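Local structure of citrate synthase (Pyrobaculum aerophilum, 2IBP) at residues Glu92-Ile101 with Ala115-Tyr123. The protein probably catalyses the condensation of oxaloacetate with acetyl-CoA and water to give citrate and CoA, a step of the tricarboxylic acid cycle. Numbering follows the deposited sequence.
Sequences ELHPATVEVI and AAVAAEGAY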
ATOM      1  N   GLU A  92      -4.053  21.889 -10.535  1.00  9.00           N
ATOM      2  CA  GLU A  92      -2.766  22.411 -10.090  1.00  9.70           C
ATOM      3  C   GLU A  92      -2.360  21.785  -8.767  1.00  9.57           C
ATOM      4  O   GLU A  92      -3.218  21.445  -7.948  1.00 11.89           O
ATOM      5  CB  GLU A  92      -2.799  23.929  -9.965  1.00 13.30           C
ATOM      6  CG  GLU A  92      -1.468  24.576  -9.626  1.00 12.81           C
ATOM      7  CD  GLU A  92      -0.350  24.269 -10.612  1.00 16.45           C
ATOM      8  OE1 GLU A  92      -0.068  25.126 -11.475  1.00 20.09           O
ATOM      9  OE2 GLU A  92       0.220  23.159 -10.562  1.00 12.10           O
ATOM     10  N   LEU A  93      -1.059  21.585  -8.603  1.00 10.14           N
ATOM     11  CA  LEU A  93      -0.531  20.972  -7.412  1.00  8.87           C
ATOM     12  C   LEU A  93      -0.050  22.032  -6.439  1.00  9.60           C
ATOM     13  O   LEU A  93       0.294  23.157  -6.817  1.00 10.22           O
ATOM     14  CB  LEU A  93       0.634  20.045  -7.780  1.00  9.83           C
ATOM     15  CG  LEU A  93       0.303  18.973  -8.807  1.00 11.21           C
ATOM     16  CD1 LEU A  93       1.589  18.217  -9.228  1.00  9.76           C
ATOM     17  CD2 LEU A  93      -0.780  18.031  -8.280  1.00 10.51           C
ATOM     18  N   HIS A  94       0.019  21.629  -5.173  1.00 10.90           N
ATOM     19  CA  HIS A  94       0.547  22.461  -4.100  1.00 11.38           C
ATOM     20  C   HIS A  94       2.046  22.659  -4.346  1.00  9.68           C
ATOM     21  O   HIS A  94       2.737  21.739  -4.820  1.00  9.58           O
ATOM     22  CB  HIS A  94       0.343  21.738  -2.767  1.00 12.48           C
ATOM     23  CG  HIS A  94       0.662  22.571  -1.563  1.00 17.59           C
ATOM     24  ND1 HIS A  94       1.953  22.809  -1.140  1.00 18.53           N
ATOM     25  CD2 HIS A  94      -0.148  23.187  -0.667  1.00 20.53           C
ATOM     26  CE1 HIS A  94       1.924  23.570  -0.058  1.00 25.24           C
ATOM     27  NE2 HIS A  94       0.661  23.816   0.249  1.00 17.09           N
ATOM     28  N   PRO A  95       2.573  23.854  -4.065  1.00 12.59           N
ATOM     29  CA  PRO A  95       3.994  24.050  -4.301  1.00 12.39           C
ATOM     30  C   PRO A  95       4.904  22.988  -3.664  1.00 10.50           C
ATOM     31  O   PRO A  95       5.918  22.630  -4.244  1.00 13.23           O
ATOM     32  CB  PRO A  95       4.255  25.442  -3.713  1.00 15.89           C
ATOM     33  CG  PRO A  95       2.967  26.143  -3.846  1.00 22.39           C
ATOM     34  CD  PRO A  95       1.912  25.099  -3.630  1.00 17.00           C
ATOM     35  N   ALA A  96       4.549  22.488  -2.480  1.00 12.05           N
ATOM     36  CA  ALA A  96       5.361  21.476  -1.810  1.00 12.82           C
ATOM     37  C   ALA A  96       5.409  20.210  -2.646  1.00 10.16           C
ATOM     38  O   ALA A  96       6.451  19.562  -2.764  1.00 11.09           O
ATOM     39  CB  ALA A  96       4.815  21.163  -0.422  1.00 11.50           C
ATOM     40  N   THR A  97       4.277  19.880  -3.259  1.00  9.88           N
ATOM     41  CA  THR A  97       4.185  18.705  -4.121  1.00 10.07           C
ATOM     42  C   THR A  97       5.101  18.864  -5.335  1.00 11.31           C
ATOM     43  O   THR A  97       5.826  17.950  -5.697  1.00  8.86           O
ATOM     44  CB  THR A  97       2.747  18.512  -4.590  1.00 10.91           C
ATOM     45  OG1 THR A  97       1.897  18.430  -3.439  1.00  8.76           O
ATOM     46  CG2 THR A  97       2.604  17.263  -5.455  1.00 10.09           C
ATOM     47  N   VAL A  98       5.095  20.046  -5.935  1.00 10.46           N
ATOM     48  CA  VAL A  98       5.939  20.325  -7.092  1.00  9.26           C
ATOM     49  C   VAL A  98       7.413  20.197  -6.713  1.00  9.98           C
ATOM     50  O   VAL A  98       8.192  19.598  -7.458  1.00 11.26           O
ATOM     51  CB  VAL A  98       5.638  21.716  -7.677  1.00  9.39           C
ATOM     52  CG1 VAL A  98       6.567  22.011  -8.849  1.00 10.95           C
ATOM     53  CG2 VAL A  98       4.191  21.768  -8.112  1.00  9.94           C
ATOM     54  N   GLU A  99       7.772  20.647  -5.509  1.00  9.24           N
ATOM     55  CA  GLU A  99       9.160  20.500  -5.063  1.00 11.10           C
ATOM     56  C   GLU A  99       9.502  19.034  -4.846  1.00 11.23           C
ATOM     57  O   GLU A  99      10.621  18.611  -5.130  1.00 12.32           O
ATOM     58  CB  GLU A  99       9.445  21.336  -3.827  1.00 13.36           C
ATOM     59  CG  GLU A  99       9.316  22.827  -4.109  1.00 16.55           C
ATOM     60  CD  GLU A  99      10.170  23.279  -5.296  1.00 33.15           C
ATOM     61  OE1 GLU A  99      11.383  22.972  -5.310  1.00 31.24           O
ATOM     62  OE2 GLU A  99       9.627  23.932  -6.219  1.00 37.75           O
ATOM     63  N   VAL A 100       8.563  18.260  -4.304  1.00  8.67           N
ATOM     64  CA  VAL A 100       8.794  16.835  -4.148  1.00 10.32           C
ATOM     65  C   VAL A 100       9.071  16.205  -5.517  1.00  9.32           C
ATOM     66  O   VAL A 100      10.037  15.476  -5.689  1.00  9.87           O
ATOM     67  CB  VAL A 100       7.628  16.156  -3.434  1.00  7.46           C
ATOM     68  CG1 VAL A 100       7.708  14.640  -3.560  1.00  9.65           C
ATOM     69  CG2 VAL A 100       7.624  16.594  -1.972  1.00  7.54           C
ATOM     70  N   ILE A 101       8.237  16.516  -6.505  1.00  7.98           N
ATOM     71  CA  ILE A 101       8.460  16.000  -7.863  1.00  8.23           C
ATOM     72  C   ILE A 101       9.826  16.445  -8.418  1.00  9.05           C
ATOM     73  O   ILE A 101      10.552  15.643  -9.018  1.00  9.19           O
ATOM     74  CB  ILE A 101       7.333  16.444  -8.814  1.00  8.87           C
ATOM     75  CG1 ILE A 101       5.993  15.858  -8.347  1.00  8.95           C
ATOM     76  CG2 ILE A 101       7.624  15.962 -10.246  1.00  9.56           C
ATOM     77  CD1 ILE A 101       4.758  16.478  -9.058  1.00  8.73           C
ATOM     78  N   ALA A 115       5.382   9.423  -4.059  1.00  8.12           N
ATOM     79  CA  ALA A 115       5.766  10.498  -3.147  1.00  8.09           C
ATOM     80  C   ALA A 115       4.925  11.765  -3.346  1.00  8.06           C
ATOM     81  O   ALA A 115       4.506  12.407  -2.383  1.00  9.14           O
ATOM     82  CB  ALA A 115       7.257  10.816  -3.299  1.00 11.66           C
ATOM     83  N   ALA A 116       4.649  12.104  -4.603  1.00  7.96           N
ATOM     84  CA  ALA A 116       3.865  13.295  -4.910  1.00  8.90           C
ATOM     85  C   ALA A 116       2.421  13.184  -4.413  1.00  7.20           C
ATOM     86  O   ALA A 116       1.852  14.143  -3.890  1.00  9.09           O
ATOM     87  CB  ALA A 116       3.887  13.572  -6.431  1.00  7.99           C
ATOM     88  N   VAL A 117       1.833  12.003  -4.528  1.00  7.83           N
ATOM     89  CA  VAL A 117       0.468  11.812  -4.050  1.00  7.01           C
ATOM     90  C   VAL A 117       0.425  11.956  -2.524  1.00  8.60           C
ATOM     91  O   VAL A 117      -0.431  12.650  -1.971  1.00  9.47           O
ATOM     92  CB  VAL A 117      -0.075  10.470  -4.491  1.00  9.11           C
ATOM     93  CG1 VAL A 117      -1.339  10.136  -3.725  1.00  8.20           C
ATOM     94  CG2 VAL A 117      -0.304  10.485  -5.995  1.00  9.57           C
ATOM     95  N   ALA A 118       1.402  11.375  -1.841  1.00  9.24           N
ATOM     96  CA  ALA A 118       1.476  11.520  -0.383  1.00  7.35           C
ATOM     97  C   ALA A 118       1.672  12.997  -0.021  1.00  8.42           C
ATOM     98  O   ALA A 118       1.037  13.521   0.900  1.00 10.53           O
ATOM     99  CB  ALA A 118       2.637  10.700   0.188  1.00  9.82           C
ATOM    100  N   ALA A 119       2.578  13.665  -0.726  1.00  9.19           N
ATOM    101  CA  ALA A 119       2.863  15.075  -0.468  1.00  8.34           C
ATOM    102  C   ALA A 119       1.640  15.946  -0.660  1.00 10.12           C
ATOM    103  O   ALA A 119       1.376  16.819   0.161  1.00  9.70           O
ATOM    104  CB  ALA A 119       3.990  15.580  -1.348  1.00 11.17           C
ATOM    105  N   GLU A 120       0.899  15.716  -1.737  1.00  9.09           N
ATOM    106  CA  GLU A 120      -0.302  16.509  -1.996  1.00  7.20           C
ATOM    107  C   GLU A 120      -1.345  16.283  -0.905  1.00 10.13           C
ATOM    108  O   GLU A 120      -1.997  17.225  -0.440  1.00 11.67           O
ATOM    109  CB  GLU A 120      -0.869  16.196  -3.377  1.00  9.26           C
ATOM    110  CG  GLU A 120      -2.050  17.054  -3.804  1.00 12.17           C
ATOM    111  CD  GLU A 120      -1.706  18.492  -4.193  1.00 10.80           C
ATOM    112  OE1 GLU A 120      -0.513  18.847  -4.373  1.00  9.94           O
ATOM    113  OE2 GLU A 120      -2.676  19.274  -4.374  1.00 12.09           O
ATOM    114  N   GLY A 121      -1.457  15.055  -0.421  1.00  8.58           N
ATOM    115  CA  GLY A 121      -2.425  14.771   0.630  1.00  9.71           C
ATOM    116  C   GLY A 121      -2.050  15.425   1.950  1.00 10.20           C
ATOM    117  O   GLY A 121      -2.920  15.750   2.788  1.00 11.12           O
ATOM    118  N   ALA A 122      -0.750  15.685   2.103  1.00  9.89           N
ATOM    119  CA  ALA A 122      -0.184  16.207   3.353  1.00 13.46           C
ATOM    120  C   ALA A 122      -0.671  17.598   3.684  1.00  9.99           C
ATOM    121  O   ALA A 122      -0.828  17.948   4.857  1.00 13.76           O
ATOM    122  CB  ALA A 122       1.322  16.205   3.276  1.00 12.14           C
ATOM    123  N   TYR A 123      -0.902  18.401   2.650  1.00 10.85           N
ATOM    124  CA  TYR A 123      -1.317  19.778   2.856  1.00 11.86           C
ATOM    125  C   TYR A 123      -2.732  20.088   2.361  1.00 12.07           C
ATOM    126  O   TYR A 123      -3.165  21.243   2.414  1.00 15.64           O
ATOM    127  CB  TYR A 123      -0.310  20.738   2.229  1.00 15.42           C
ATOM    128  CG  TYR A 123       1.034  20.724   2.916  1.00 13.56           C
ATOM    129  CD1 TYR A 123       1.142  21.034   4.263  1.00 15.32           C
ATOM    130  CD2 TYR A 123       2.188  20.446   2.218  1.00 18.14           C
ATOM    131  CE1 TYR A 123       2.365  21.021   4.903  1.00 15.67           C
ATOM    132  CE2 TYR A 123       3.416  20.423   2.844  1.00 14.67           C
ATOM    133  CZ  TYR A 123       3.501  20.722   4.190  1.00 13.63           C
ATOM    134  OH  TYR A 123       4.724  20.741   4.801  1.00 12.42           O
TER
HETATM  135  O   HOH W   1       1.562  19.337  -0.904  1.00 15.29           O
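An antiparallel helical hairpin of the citrate synthase fold brings Thr97 and Val100 against Ala119. Helices 95-103 and 109-123 form it. Their segments 95-101 and 115-123 have axes 8.4 Å apart at closest, with 161° between their directions. Small alanine side chains on the second helix probably help the axes come this near. Val100 sets one methyl on each of two of them: CG1 meets Ala115 CB at 3.9 Å, while CG2 meets Ala119 CB. Ile101 packs its CG1 on Ala116 CB.

Where helix 95-103 begins, Glu120 reaches across to it. Its CG lies anti to the backbone N (chi1 -175°) and the chain bends at chi2, which carries the carboxylate to the helix start. There OE1 accepts two bonds. Glu120 OE1 receives the N-H of His94 N on its syn lone pair at 2.9 Å, nearly straight at 167°. Thr97 OG1 donates from the anti side, somewhat out of the carboxylate plane, at 2.6 Å from Glu120 OE1. OE2 forms a salt bridge with Lys157 of helix 141-169. With Glu120 replaced by an alanine, His94 N and the Thr97 hydroxyl would probably lose their shared acceptor, and Lys157 its salt-bridge partner.

Water 1 donates to both Thr97 OG1 and Ala119 O, bridging the helices. His94 is the N-cap, with ND1 accepting from Ala96 N in the ring plane. Tyr123 CB sits over one face of the imidazole in a CH-pi contact. The two ring planes tilt little against each other and scarcely overlap. Beyond them, Tyr123 OH bonds to Asn103 O and Lys106 N of the second subunit, so the hairpin borders the dimer interface. Beside the imidazole, Ala96 CB touches Tyr123 CE2 at 3.6 Å.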